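Local coordinates for protein beta-lactamase Rm3 (Uncultured bacterium, PDB 5IQK) that probably hydrolyses the beta-lactam ring of antibiotics as a zinc-dependent, subclass B3 metallo-beta-lactamase, at residues A[227-232]-A[242-247]; A[18-23]-A[173-178]. All coordinates share one frame; numbering follows the deposited sequence.

Contact 1: residues A[227-232]-A[242-247]; sequences SQLWQR and DAFVDP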
loop_
_atom_site.group_PDB
_atom_site.type_symbol
_atom_site.label_atom_id
_atom_site.label_comp_id
_atom_site.label_asym_id
_atom_site.label_seq_id
_atom_site.Cartn_x
_atom_site.Cartn_y
_atom_site.Cartn_z
ATOM N N SER A 227 -1.988 -7.546 8.115
ATOM C CA SER A 227 -0.691 -7.932 8.674
ATOM C C SER A 227 -0.720 -7.823 10.194
ATOM O O SER A 227 0.326 -7.727 10.839
ATOM C CB SER A 227 0.441 -7.074 8.100
ATOM O OG SER A 227 0.325 -5.704 8.463
ATOM N N GLN A 228 -1.927 -7.841 10.759
ATOM C CA GLN A 228 -2.131 -7.811 12.218
ATOM C C GLN A 228 -1.445 -6.619 12.884
ATOM O O GLN A 228 -0.876 -6.741 13.987
ATOM C CB GLN A 228 -1.630 -9.105 12.868
ATOM C CG GLN A 228 -2.288 -10.376 12.322
ATOM C CD GLN A 228 -1.611 -10.854 11.050
ATOM O OE1 GLN A 228 -0.381 -10.863 10.965
ATOM N NE2 GLN A 228 -2.406 -11.238 10.048
ATOM N N LEU A 229 -1.507 -5.459 12.234
ATOM C CA LEU A 229 -0.744 -4.308 12.725
ATOM C C LEU A 229 -1.237 -3.834 14.084
ATOM O O LEU A 229 -0.435 -3.338 14.890
ATOM C CB LEU A 229 -0.785 -3.150 11.727
ATOM C CG LEU A 229 0.146 -1.971 12.029
ATOM C CD1 LEU A 229 1.589 -2.443 12.172
ATOM C CD2 LEU A 229 0.042 -0.906 10.951
ATOM N N TRP A 230 -2.537 -3.950 14.349
ATOM C CA TRP A 230 -3.043 -3.429 15.621
ATOM C C TRP A 230 -2.740 -4.368 16.784
ATOM O O TRP A 230 -2.526 -3.901 17.910
ATOM C CB TRP A 230 -4.542 -3.114 15.509
ATOM C CG TRP A 230 -4.831 -2.228 14.339
ATOM C CD1 TRP A 230 -5.865 -2.356 13.446
ATOM C CD2 TRP A 230 -4.042 -1.107 13.880
ATOM N NE1 TRP A 230 -5.779 -1.378 12.484
ATOM C CE2 TRP A 230 -4.673 -0.605 12.721
ATOM C CE3 TRP A 230 -2.877 -0.471 14.348
ATOM C CZ2 TRP A 230 -4.177 0.498 12.017
ATOM C CZ3 TRP A 230 -2.383 0.619 13.646
ATOM C CH2 TRP A 230 -3.036 1.093 12.491
ATOM N N GLN A 231 -2.671 -5.673 16.530
ATOM C CA GLN A 231 -2.183 -6.594 17.559
ATOM C C GLN A 231 -0.713 -6.287 17.868
ATOM O O GLN A 231 -0.296 -6.225 19.035
ATOM C CB GLN A 231 -2.316 -8.054 17.138
ATOM C CG GLN A 231 -3.759 -8.553 17.003
ATOM C CD GLN A 231 -4.312 -8.368 15.601
ATOM O OE1 GLN A 231 -3.955 -7.425 14.892
ATOM N NE2 GLN A 231 -5.184 -9.279 15.191
ATOM N N ARG A 232 0.063 -6.118 16.805
ATOM C CA ARG A 232 1.493 -5.808 16.902
ATOM C C ARG A 232 1.731 -4.492 17.643
ATOM O O ARG A 232 2.598 -4.415 18.526
ATOM C CB ARG A 232 2.083 -5.757 15.483
ATOM C CG ARG A 232 2.204 -7.149 14.872
ATOM C CD ARG A 232 2.362 -7.140 13.352
ATOM N NE ARG A 232 3.612 -6.590 12.851
ATOM C CZ ARG A 232 3.732 -6.034 11.649
ATOM N NH1 ARG A 232 2.675 -5.936 10.849
ATOM N NH2 ARG A 232 4.898 -5.571 11.254
ATOM N N ASP A 242 10.499 -4.806 18.722
ATOM C CA ASP A 242 10.497 -6.254 18.503
ATOM C C ASP A 242 9.108 -6.733 18.112
ATOM O O ASP A 242 8.950 -7.693 17.357
ATOM C CB ASP A 242 10.941 -7.014 19.751
ATOM C CG ASP A 242 12.447 -7.180 19.845
ATOM O OD1 ASP A 242 13.157 -6.876 18.863
ATOM O OD2 ASP A 242 12.914 -7.643 20.908
ATOM N N ALA A 243 8.101 -6.058 18.649
ATOM C CA ALA A 243 6.722 -6.432 18.399
ATOM C C ALA A 243 6.341 -6.342 16.922
ATOM O O ALA A 243 5.419 -7.031 16.489
ATOM C CB ALA A 243 5.794 -5.563 19.222
ATOM N N PHE A 244 7.032 -5.493 16.159
ATOM C CA PHE A 244 6.721 -5.326 14.737
ATOM C C PHE A 244 7.561 -6.233 13.847
ATOM O O PHE A 244 7.309 -6.339 12.648
ATOM C CB PHE A 244 6.921 -3.873 14.312
ATOM C CG PHE A 244 6.003 -2.916 14.994
ATOM C CD1 PHE A 244 4.643 -2.945 14.746
ATOM C CD2 PHE A 244 6.498 -1.977 15.892
ATOM C CE1 PHE A 244 3.789 -2.067 15.380
ATOM C CE2 PHE A 244 5.641 -1.097 16.538
ATOM C CZ PHE A 244 4.273 -1.151 16.274
ATOM N N VAL A 245 8.566 -6.871 14.442
ATOM C CA VAL A 245 9.513 -7.702 13.704
ATOM C C VAL A 245 9.098 -9.169 13.676
ATOM O O VAL A 245 8.907 -9.790 14.719
ATOM C CB VAL A 245 10.930 -7.566 14.306
ATOM C CG1 VAL A 245 11.924 -8.461 13.583
ATOM C CG2 VAL A 245 11.358 -6.125 14.236
ATOM N N ASP A 246 8.958 -9.709 12.467
ATOM C CA ASP A 246 8.546 -11.091 12.255
ATOM C C ASP A 246 8.971 -11.518 10.848
ATOM O O ASP A 246 8.337 -11.145 9.857
ATOM C CB ASP A 246 7.028 -11.238 12.444
ATOM C CG ASP A 246 6.543 -12.675 12.294
ATOM O OD1 ASP A 246 5.321 -12.894 12.430
ATOM O OD2 ASP A 246 7.362 -13.580 12.025
ATOM N N PRO A 247 10.053 -12.302 10.759
ATOM C CA PRO A 247 10.639 -12.689 9.471
ATOM C C PRO A 247 9.733 -13.604 8.656
ATOM O O PRO A 247 9.984 -13.809 7.469
ATOM C CB PRO A 247 11.918 -13.425 9.874
ATOM C CG PRO A 247 12.196 -12.978 11.274
ATOM C CD PRO A 247 10.852 -12.798 11.889
HETATM O O HOH W 1 5.488 -8.606 13.896
#

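Contact 2: residues A[18-23]-A[173-178]; sequences RLFGNT and LNMVYA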
loop_
_atom_site.group_PDB
_atom_site.type_symbol
_atom_site.label_atom_id
_atom_site.label_comp_id
_atom_site.label_asym_id
_atom_site.label_seq_id
_atom_site.Cartn_x
_atom_site.Cartn_y
_atom_site.Cartn_z
ATOM N N ARG A 18 6.224 5.143 15.392
ATOM C CA ARG A 18 7.381 4.632 14.748
ATOM C C ARG A 18 7.337 3.141 14.648
ATOM O O ARG A 18 6.967 2.459 15.556
ATOM C CB ARG A 18 8.637 5.034 15.523
ATOM C CG ARG A 18 9.889 4.350 15.052
ATOM C CD ARG A 18 11.037 4.608 16.015
ATOM N NE ARG A 18 12.197 5.227 15.409
ATOM C CZ ARG A 18 13.191 5.710 16.104
ATOM N NH1 ARG A 18 13.151 5.622 17.412
ATOM N NH2 ARG A 18 14.232 6.247 15.514
ATOM N N LEU A 19 7.729 2.627 13.506
ATOM C CA LEU A 19 7.773 1.186 13.299
ATOM C C LEU A 19 9.149 0.645 13.615
ATOM O O LEU A 19 9.320 -0.170 14.524
ATOM C CB LEU A 19 7.390 0.843 11.864
ATOM C CG LEU A 19 5.906 0.982 11.588
ATOM C CD1 LEU A 19 5.694 1.134 10.086
ATOM C CD2 LEU A 19 5.189 -0.248 12.124
ATOM N N PHE A 20 10.127 1.108 12.844
ATOM C CA PHE A 20 11.524 0.771 13.057
ATOM C C PHE A 20 12.400 1.826 12.403
ATOM O O PHE A 20 12.207 2.158 11.237
ATOM C CB PHE A 20 11.852 -0.614 12.503
ATOM C CG PHE A 20 13.241 -1.072 12.833
ATOM C CD1 PHE A 20 14.263 -0.968 11.899
ATOM C CD2 PHE A 20 13.534 -1.581 14.086
ATOM C CE1 PHE A 20 15.547 -1.380 12.205
ATOM C CE2 PHE A 20 14.820 -1.990 14.404
ATOM C CZ PHE A 20 15.827 -1.889 13.464
ATOM N N GLY A 21 13.349 2.361 13.164
ATOM C CA GLY A 21 14.280 3.351 12.658
ATOM C C GLY A 21 13.604 4.568 12.059
ATOM O O GLY A 21 12.840 5.260 12.724
ATOM N N ASN A 22 13.857 4.806 10.780
ATOM C CA ASN A 22 13.314 5.972 10.102
ATOM C C ASN A 22 11.979 5.690 9.409
ATOM O O ASN A 22 11.541 6.483 8.583
ATOM C CB ASN A 22 14.323 6.515 9.085
ATOM C CG ASN A 22 14.691 5.490 8.016
ATOM O OD1 ASN A 22 14.790 4.295 8.295
ATOM N ND2 ASN A 22 14.874 5.953 6.785
ATOM N N THR A 23 11.358 4.560 9.741
ATOM C CA THR A 23 10.066 4.182 9.144
ATOM C C THR A 23 8.914 4.396 10.130
ATOM O O THR A 23 8.927 3.831 11.222
ATOM C CB THR A 23 10.070 2.710 8.687
ATOM O OG1 THR A 23 11.100 2.497 7.707
ATOM C CG2 THR A 23 8.697 2.321 8.081
ATOM N N LEU A 173 17.075 -3.608 9.225
ATOM C CA LEU A 173 16.021 -4.572 8.978
ATOM C C LEU A 173 15.439 -4.360 7.591
ATOM O O LEU A 173 15.464 -3.246 7.064
ATOM C CB LEU A 173 14.928 -4.467 10.038
ATOM C CG LEU A 173 15.331 -4.907 11.443
ATOM C CD1 LEU A 173 14.142 -4.806 12.374
ATOM C CD2 LEU A 173 15.895 -6.317 11.423
ATOM N N ASN A 174 14.935 -5.439 6.998
ATOM C CA ASN A 174 14.258 -5.362 5.711
ATOM C C ASN A 174 12.785 -5.015 5.886
ATOM O O ASN A 174 12.040 -5.742 6.544
ATOM C CB ASN A 174 14.414 -6.676 4.940
ATOM C CG ASN A 174 15.862 -7.021 4.681
ATOM O OD1 ASN A 174 16.622 -6.187 4.198
ATOM N ND2 ASN A 174 16.258 -8.244 5.019
ATOM N N MET A 175 12.383 -3.891 5.302
ATOM C CA MET A 175 11.017 -3.407 5.410
ATOM C C MET A 175 10.257 -3.763 4.150
ATOM O O MET A 175 10.801 -3.735 3.047
ATOM C CB MET A 175 10.977 -1.899 5.620
ATOM C CG MET A 175 12.040 -1.381 6.579
ATOM S SD MET A 175 11.875 -2.015 8.259
ATOM C CE MET A 175 10.490 -1.030 8.829
ATOM N N VAL A 176 8.991 -4.104 4.324
ATOM C CA VAL A 176 8.144 -4.464 3.199
ATOM C C VAL A 176 6.804 -3.766 3.338
ATOM O O VAL A 176 6.155 -3.874 4.377
ATOM C CB VAL A 176 7.921 -5.993 3.113
ATOM C CG1 VAL A 176 6.969 -6.323 1.946
ATOM C CG2 VAL A 176 9.257 -6.734 2.932
ATOM N N TYR A 177 6.395 -3.051 2.289
ATOM C CA TYR A 177 5.039 -2.545 2.174
ATOM C C TYR A 177 4.367 -3.407 1.120
ATOM O O TYR A 177 4.690 -3.285 -0.061
ATOM C CB TYR A 177 5.015 -1.063 1.771
ATOM C CG TYR A 177 3.640 -0.419 1.838
ATOM C CD1 TYR A 177 3.246 0.303 2.959
ATOM C CD2 TYR A 177 2.730 -0.544 0.789
ATOM C CE1 TYR A 177 1.996 0.896 3.032
ATOM C CE2 TYR A 177 1.468 0.036 0.856
ATOM C CZ TYR A 177 1.113 0.758 1.976
ATOM O OH TYR A 177 -0.127 1.342 2.043
ATOM N N ALA A 178 3.481 -4.301 1.550
ATOM C CA ALA A 178 2.865 -5.255 0.628
ATOM C C ALA A 178 1.525 -4.749 0.148
ATOM O O ALA A 178 0.666 -4.355 0.938
ATOM C CB ALA A 178 2.706 -6.613 1.284
#

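Contact 1: residues A[227-232]-A[242-247]
Arg232, in the first turn of helix 229-239, faces Ala243 of the 3-10 turn 242-244, and their CA atoms lie 5.5 Å apart. The chain leaves the helix, folds back and passes beside its start. Arg232 makes the largest share of the contact. Arg232 NH2 donates to Phe244 O at 2.9 Å, with an N-H...O angle of 159°. The donor lies in the carbonyl plane, on a lone pair. Arg232 NH1 turns back to its own segment and meets Ser227 O at 3.0 Å; it also bonds Leu219 O. A bend at chi3 (68°) turns the guanidinium back toward Ser227, at the start of the helix. Direct bonds to the carbonyls of Phe244, Ser227 and Leu219 hold its rotation. One water accepts a weak bond from Arg232 NE and donates to Ala243 O; its oxygen lies 3.0 Å from Ala243 O. Phe244 and Leu229 add an apolar contact beside the guanidinium. Phe244 CE1 lies 3.9 Å from Leu229 CD1, which also reaches one guanidinium face. Ala243 CB packs against Arg232 O at 3.5 Å. The return loop leads on to helix 249-269. Phe244 also touches Leu233 and Ser236 of helix 229-239, while Arg232 and Val245 rest on Val218 of strand 218-221.

Contact 2: residues A[18-23]-A[173-178]
Phe20 and Leu173 meet at about a right angle, with the leucine methyl over the aromatic face. The contact joins the two beta-sheets of the alpha-beta/beta-alpha sandwich, the metallo-beta-lactamase fold. Segment 18-23 is the tight hairpin between edge strand 17-20 and strand 23-25 of one sheet. Segment 173-178 is part of strand 171-178 in the other. Leu173 CD1 stands 3.4 Å from the centroid of the Phe20 ring and only 8° off the ring normal, a well-centred CH-pi contact. Leu173 CG follows behind, 3.6 Å from Phe20 CE1. The ring reaches the leucine because chi1 of Phe20 is -174°, which sets CG opposite the backbone N.

Two residues on, Met175 points to the same side of the strand. Its chain bends at both chi2 and chi3, and the terminal methyl touches both Phe20 and Thr23. Met175 CE is 3.9 Å from Phe20 CB. Thr23 and Met175 reach toward each other tip to tip. The threonine hydroxyl has polar partners in Ser166 and Trp164 of strand 160-168, so it is satisfied although buried.

The hairpin is shaped by a type II' turn from Phe20 to Thr23. Gly21 takes the positive phi of that turn. A classic beta bulge places Leu19 and Phe20 both opposite Thr23. The Arg18 side chain runs forward alongside the turn, and Arg18 NE donates to Gly21 O at 2.8 Å in the guanidinium plane. Facing strand 171-178, Thr23 OG1 sits 3.8 Å from Met175 CE.

The centres of contacts 1 and 2 are about 11 Å apart, on the same side of the chain's centre. Along the chain they come in series: contact 2 closes with strand 171-178 before contact 1 opens at helix 229-239. They also touch. Val245 CG2 packs 3.6 Å from Leu173 CD1, and Phe244 CD2 lies 3.6 Å from Leu19 O. Strand 218-221, parallel neighbour of strand 171-178, lies beside both contacts. Residues 242-247 therefore join helix 229-239 to the hairpin and to the second sheet. Together the contacts form continuous packing between the two sheets and the helix 229-239 region. The side chain of Leu229 is about 14 Å from a bound zinc ion, so this packing lies away from the metal.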